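Local structure of molybdenum ABC transporter, periplasmic molybdenum-binding protein (Vibrio cholerae, 4RXL) at residues S42-I47 and D54-A59; E61-Y66 and V121-A126. The protein binds tungstate in this crystal and probably serves as the periplasmic receptor that delivers molybdate or tungstate to a ModB–ModC ABC transporter. All blocks are in the same frame, centred on the assembly; numbering follows the deposited sequence.

Interaction 1 (S42-I47 and D54-A59); sequences SLARQI and DLFISA. With WO4 (tungstate(VI)ion), chain B.
F56 reaches from strand 55-57 to helix 40-49 and is met there by L43, A44 and I47, three residues spaced so that they lie on one side of the helix. Its CG stands anti to the backbone N (chi1 177°), which carries the phenyl group off the strand and in among the three aliphatic side chains. The tight part of the contact is the ring itself. L43 brings its beta carbon rather than its branched end, with CB 3.7 Å from F56 CE1. The methyl of A44 sits by the far end of the ring, its CB 4.0 Å from F56 CZ. At the root of the ring the delta methyl of I47 closes in, CD1 lying 3.8 Å from F56 CG; this is an off-centre CH-pi contact, with CD1 4.3 Å from the F56 ring centroid and 30° off the normal. No hydrogen bond joins the two segments, and the helix axis stays 9.7 Å from that of the strand; the interval is filled mainly by side chains, with A44 N also close to the ring. The two elements run nearly antiparallel, at 156°, in a beta-alpha-beta crossover (strand 33-38, helix 40-49, strand 55-57) whose strands are both parallel to strand 6-11 between them. In this ModA-type periplasmic binding-protein fold, Y9 of strand 6-11 also touches L43 and I47. L55 and I57 point away from the helix and touch Q201 and L199 of the neighbouring strand 195-201. The loose side is the outer surface of the helix, where S42, R45 and Q46 are exposed and touch nothing on the strand segment. Past the strand, A59 lines the anion pocket: its CB lies 3.7 Å from tungstate O4, while its backbone N is hydrogen-bonded to S40 OG.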
loop_
_atom_site.group_PDB
_atom_site.type_symbol
_atom_site.label_atom_id
_atom_site.label_comp_id
_atom_site.label_asym_id
_atom_site.label_seq_id
_atom_site.Cartn_x
_atom_site.Cartn_y
_atom_site.Cartn_z
ATOM N N SER A 42 5.983 -4.733 8.739
ATOM C CA SER A 42 7.353 -4.676 9.140
ATOM C C SER A 42 7.725 -3.318 9.806
ATOM O O SER A 42 8.401 -3.285 10.833
ATOM C CB SER A 42 8.229 -4.944 7.941
ATOM O OG SER A 42 9.601 -4.957 8.331
ATOM N N LEU A 43 7.213 -2.228 9.216
ATOM C CA LEU A 43 7.479 -0.901 9.777
ATOM C C LEU A 43 6.931 -0.806 11.186
ATOM O O LEU A 43 7.616 -0.338 12.112
ATOM C CB LEU A 43 6.869 0.175 8.890
ATOM C CG LEU A 43 7.428 0.284 7.477
ATOM C CD1 LEU A 43 6.613 1.278 6.666
ATOM C CD2 LEU A 43 8.869 0.704 7.496
ATOM N N ALA A 44 5.688 -1.214 11.372
ATOM C CA ALA A 44 5.076 -1.158 12.703
ATOM C C ALA A 44 5.848 -1.932 13.756
ATOM O O ALA A 44 5.981 -1.489 14.905
ATOM C CB ALA A 44 3.638 -1.662 12.658
ATOM N N ARG A 45 6.341 -3.119 13.391
ATOM C CA ARG A 45 7.056 -3.977 14.301
ATOM C C ARG A 45 8.415 -3.409 14.658
ATOM O O ARG A 45 8.881 -3.567 15.764
ATOM C CB ARG A 45 7.178 -5.403 13.746
ATOM C CG ARG A 45 5.834 -6.085 13.738
ATOM C CD ARG A 45 5.830 -7.369 12.962
ATOM N NE ARG A 45 4.689 -8.201 13.363
ATOM C CZ ARG A 45 4.079 -9.102 12.590
ATOM N NH1 ARG A 45 4.448 -9.295 11.326
ATOM N NH2 ARG A 45 3.069 -9.807 13.094
ATOM N N GLN A 46 8.983 -2.690 13.706
ATOM C CA GLN A 46 10.231 -1.972 13.951
ATOM C C GLN A 46 10.054 -0.834 14.931
ATOM O O GLN A 46 10.834 -0.682 15.885
ATOM C CB GLN A 46 10.688 -1.359 12.649
ATOM C CG GLN A 46 11.292 -2.329 11.685
ATOM C CD GLN A 46 12.683 -1.905 11.502
ATOM O OE1 GLN A 46 12.978 -1.102 10.618
ATOM N NE2 GLN A 46 13.514 -2.274 12.454
ATOM N N ILE A 47 8.993 -0.041 14.687
ATOM C CA ILE A 47 8.611 1.008 15.654
ATOM C C ILE A 47 8.372 0.445 17.077
ATOM O O ILE A 47 8.837 0.993 18.066
ATOM C CB ILE A 47 7.385 1.774 15.154
ATOM C CG1 ILE A 47 7.718 2.520 13.845
ATOM C CG2 ILE A 47 6.847 2.725 16.211
ATOM C CD1 ILE A 47 6.518 3.046 13.092
ATOM N N ASP A 54 8.969 9.340 13.981
ATOM C CA ASP A 54 8.116 10.434 14.430
ATOM C C ASP A 54 6.705 10.274 13.903
ATOM O O ASP A 54 5.748 10.629 14.572
ATOM C CB ASP A 54 8.725 11.764 14.008
ATOM C CG ASP A 54 10.082 12.011 14.676
ATOM O OD1 ASP A 54 10.105 12.290 15.900
ATOM O OD2 ASP A 54 11.140 11.915 13.995
ATOM N N LEU A 55 6.595 9.749 12.702
ATOM C CA LEU A 55 5.316 9.572 12.001
ATOM C C LEU A 55 5.294 8.231 11.337
ATOM O O LEU A 55 6.341 7.766 10.837
ATOM C CB LEU A 55 5.141 10.618 10.891
ATOM C CG LEU A 55 5.074 12.109 11.218
ATOM C CD1 LEU A 55 4.933 12.882 9.918
ATOM C CD2 LEU A 55 3.917 12.390 12.144
ATOM N N PHE A 56 4.103 7.657 11.266
ATOM C CA PHE A 56 3.862 6.378 10.596
ATOM C C PHE A 56 2.637 6.423 9.709
ATOM O O PHE A 56 1.577 6.790 10.142
ATOM C CB PHE A 56 3.690 5.281 11.655
ATOM C CG PHE A 56 3.359 3.892 11.095
ATOM C CD1 PHE A 56 4.049 3.319 10.034
ATOM C CD2 PHE A 56 2.362 3.147 11.679
ATOM C CE1 PHE A 56 3.739 2.027 9.605
ATOM C CE2 PHE A 56 2.038 1.882 11.224
ATOM C CZ PHE A 56 2.741 1.315 10.207
ATOM N N ILE A 57 2.783 6.068 8.448
ATOM C CA ILE A 57 1.648 5.950 7.534
ATOM C C ILE A 57 1.513 4.485 7.171
ATOM O O ILE A 57 2.397 3.895 6.560
ATOM C CB ILE A 57 1.853 6.786 6.247
ATOM C CG1 ILE A 57 1.970 8.277 6.616
ATOM C CG2 ILE A 57 0.745 6.536 5.216
ATOM C CD1 ILE A 57 2.391 9.155 5.443
ATOM N N SER A 58 0.395 3.895 7.532
ATOM C CA SER A 58 0.104 2.488 7.213
ATOM C C SER A 58 -0.834 2.362 6.030
ATOM O O SER A 58 -1.625 3.257 5.766
ATOM C CB SER A 58 -0.553 1.881 8.440
ATOM O OG SER A 58 -0.845 0.515 8.246
ATOM N N ALA A 59 -0.781 1.230 5.319
ATOM C CA ALA A 59 -1.720 0.938 4.245
ATOM C C ALA A 59 -2.973 0.203 4.720
ATOM O O ALA A 59 -3.837 -0.162 3.896
ATOM C CB ALA A 59 -1.025 0.191 3.141
HETATM W W WO4 B . 2.040 -1.963 1.629
HETATM O O1 WO4 B . 3.606 -2.928 0.814
HETATM O O2 WO4 B . 0.234 -2.901 1.417
HETATM O O3 WO4 B . 2.392 -1.703 3.639
HETATM O O4 WO4 B . 1.824 -0.116 0.733
#

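Interaction 2 (E61-Y66 and V121-A126); sequences EEWANY and VDAVPA. With WO4 (tungstate(VI)ion), chain B.
A single hydrogen bond ties W63 to A123: the indole NE1 donates to A123 O over 2.8 Å. The bond is moderately bent, 145° at the hydrogen. The donor lies in the carbonyl plane of A123, and the oxygen lies at the indole edge, although 23° out of its plane. With CG of W63 anti to its carbonyl carbon (chi1 -75°), the indole extends from helix 61-69 toward the 121-126 turn.

Apolar contacts flank this bond and are looser. W63 CZ2 is 4.2 Å from A123 CB, and on the five-membered ring W63 CD1 lies 4.1 Å from P125 CG, the two side chains set roughly perpendicular. Here the bridge spans the cleft between the two lobes of the periplasmic binding-protein fold, in the tungstate-bound form.

The anion supplies the remaining polar contact. V124 occupies the N-cap position of helix 125-137, and in its first turn A126 N donates to tungstate O2 at 2.6 Å. The helix dipole probably favours the negative charge there. P125 packs its ring against the same oxygen, with CB 3.4 Å from tungstate O2.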
loop_
_atom_site.group_PDB
_atom_site.type_symbol
_atom_site.label_atom_id
_atom_site.label_comp_id
_atom_site.label_asym_id
_atom_site.label_seq_id
_atom_site.Cartn_x
_atom_site.Cartn_y
_atom_site.Cartn_z
ATOM N N GLU A 61 -5.771 0.174 8.556
ATOM C CA GLU A 61 -6.039 0.746 9.870
ATOM C C GLU A 61 -5.409 -0.091 10.972
ATOM O O GLU A 61 -4.943 0.437 11.983
ATOM C CB GLU A 61 -7.556 0.918 10.063
ATOM C CG GLU A 61 -8.094 2.033 9.148
ATOM C CD GLU A 61 -9.607 2.083 9.010
ATOM O OE1 GLU A 61 -10.239 1.013 8.886
ATOM O OE2 GLU A 61 -10.161 3.205 8.985
ATOM N N GLU A 62 -5.347 -1.396 10.739
ATOM C CA GLU A 62 -4.927 -2.362 11.741
ATOM C C GLU A 62 -3.512 -2.081 12.235
ATOM O O GLU A 62 -3.286 -2.063 13.444
ATOM C CB GLU A 62 -5.052 -3.791 11.181
ATOM C CG GLU A 62 -6.503 -4.303 11.096
ATOM C CD GLU A 62 -7.426 -3.565 10.103
ATOM O OE1 GLU A 62 -6.942 -3.102 9.023
ATOM O OE2 GLU A 62 -8.657 -3.476 10.397
ATOM N N TRP A 63 -2.559 -1.852 11.341
ATOM C CA TRP A 63 -1.189 -1.678 11.816
ATOM C C TRP A 63 -0.980 -0.383 12.580
ATOM O O TRP A 63 -0.089 -0.326 13.421
ATOM C CB TRP A 63 -0.150 -1.842 10.710
ATOM C CG TRP A 63 -0.016 -3.317 10.382
ATOM C CD1 TRP A 63 -0.400 -3.959 9.229
ATOM C CD2 TRP A 63 0.503 -4.319 11.248
ATOM N NE1 TRP A 63 -0.140 -5.313 9.325
ATOM C CE2 TRP A 63 0.410 -5.557 10.561
ATOM C CE3 TRP A 63 1.047 -4.295 12.536
ATOM C CZ2 TRP A 63 0.846 -6.730 11.114
ATOM C CZ3 TRP A 63 1.463 -5.466 13.089
ATOM C CH2 TRP A 63 1.368 -6.677 12.374
ATOM N N ALA A 64 -1.800 0.644 12.322
ATOM C CA ALA A 64 -1.682 1.865 13.107
ATOM C C ALA A 64 -2.332 1.643 14.460
ATOM O O ALA A 64 -1.808 2.075 15.489
ATOM C CB ALA A 64 -2.303 3.042 12.376
ATOM N N ASN A 65 -3.458 0.930 14.478
ATOM C CA ASN A 65 -4.119 0.606 15.741
ATOM C C ASN A 65 -3.303 -0.361 16.637
ATOM O O ASN A 65 -3.393 -0.313 17.862
ATOM C CB ASN A 65 -5.517 0.048 15.494
ATOM C CG ASN A 65 -6.326 -0.077 16.767
ATOM O OD1 ASN A 65 -6.648 0.913 17.428
ATOM N ND2 ASN A 65 -6.648 -1.306 17.123
ATOM N N TYR A 66 -2.479 -1.191 16.003
ATOM C CA TYR A 66 -1.498 -2.014 16.700
ATOM C C TYR A 66 -0.606 -1.162 17.610
ATOM O O TYR A 66 -0.405 -1.484 18.787
ATOM C CB TYR A 66 -0.656 -2.731 15.663
ATOM C CG TYR A 66 0.403 -3.647 16.196
ATOM C CD1 TYR A 66 0.096 -4.952 16.529
ATOM C CD2 TYR A 66 1.723 -3.229 16.323
ATOM C CE1 TYR A 66 1.061 -5.814 17.017
ATOM C CE2 TYR A 66 2.707 -4.087 16.796
ATOM C CZ TYR A 66 2.365 -5.376 17.139
ATOM O OH TYR A 66 3.309 -6.231 17.660
ATOM N N VAL A 121 0.704 -12.402 2.510
ATOM C CA VAL A 121 -0.755 -12.367 2.679
ATOM C C VAL A 121 -1.248 -12.352 4.115
ATOM O O VAL A 121 -2.420 -12.052 4.357
ATOM C CB VAL A 121 -1.455 -13.521 1.924
ATOM C CG1 VAL A 121 -1.176 -13.463 0.430
ATOM C CG2 VAL A 121 -1.043 -14.875 2.479
ATOM N N ASP A 122 -0.381 -12.680 5.060
ATOM C CA ASP A 122 -0.786 -12.750 6.444
ATOM C C ASP A 122 -0.610 -11.429 7.151
ATOM O O ASP A 122 -1.351 -11.152 8.088
ATOM C CB ASP A 122 -0.027 -13.857 7.183
ATOM C CG ASP A 122 -0.379 -15.249 6.659
ATOM O OD1 ASP A 122 -1.591 -15.551 6.545
ATOM O OD2 ASP A 122 0.550 -16.032 6.356
ATOM N N ALA A 123 0.332 -10.596 6.707
ATOM C CA ALA A 123 0.644 -9.367 7.447
ATOM C C ALA A 123 0.746 -8.074 6.634
ATOM O O ALA A 123 0.452 -7.011 7.163
ATOM C CB ALA A 123 1.915 -9.556 8.250
ATOM N N VAL A 124 1.182 -8.131 5.378
ATOM C CA VAL A 124 1.321 -6.899 4.598
ATOM C C VAL A 124 -0.038 -6.478 4.071
ATOM O O VAL A 124 -0.702 -7.312 3.441
ATOM C CB VAL A 124 2.317 -7.037 3.421
ATOM C CG1 VAL A 124 2.381 -5.730 2.653
ATOM C CG2 VAL A 124 3.673 -7.436 3.961
ATOM N N PRO A 125 -0.444 -5.199 4.259
ATOM C CA PRO A 125 -1.806 -4.838 3.851
ATOM C C PRO A 125 -2.183 -5.257 2.437
ATOM O O PRO A 125 -3.236 -5.854 2.247
ATOM C CB PRO A 125 -1.849 -3.321 4.045
ATOM C CG PRO A 125 -0.947 -3.141 5.239
ATOM C CD PRO A 125 0.205 -4.113 5.006
ATOM N N ALA A 126 -1.305 -5.038 1.462
ATOM C CA ALA A 126 -1.662 -5.398 0.093
ATOM C C ALA A 126 -1.885 -6.900 -0.062
ATOM O O ALA A 126 -2.691 -7.328 -0.896
ATOM C CB ALA A 126 -0.572 -4.959 -0.867
HETATM W W WO4 B . 2.040 -1.963 1.629
HETATM O O1 WO4 B . 3.606 -2.928 0.814
HETATM O O2 WO4 B . 0.234 -2.901 1.417
HETATM O O3 WO4 B . 2.392 -1.703 3.639
HETATM O O4 WO4 B . 1.824 -0.116 0.733
#

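Interactions 1 and 2 lie in series along the chain, their centres 10 Å apart, and W63 joins them. Its indole packs on the helix of interaction 1, with W63 CE3 3.7 Å from A44 CB and W63 CH2 3.6 Å from R45 NH2, while W63 CB lies 3.5 Å from S58 OG. The residue that reaches across to the 121-126 turn is therefore itself seated on both segments of 42-47/54-59. A second junction lies at the anion, where A59 CB meets P125 CB at 3.7 Å. Interaction 1 reaches the tungstate pocket through A59, interaction 2 through V124, P125 and A126; the anion's hydrogen bonds come from S40, S13, Y171, A126 and V153.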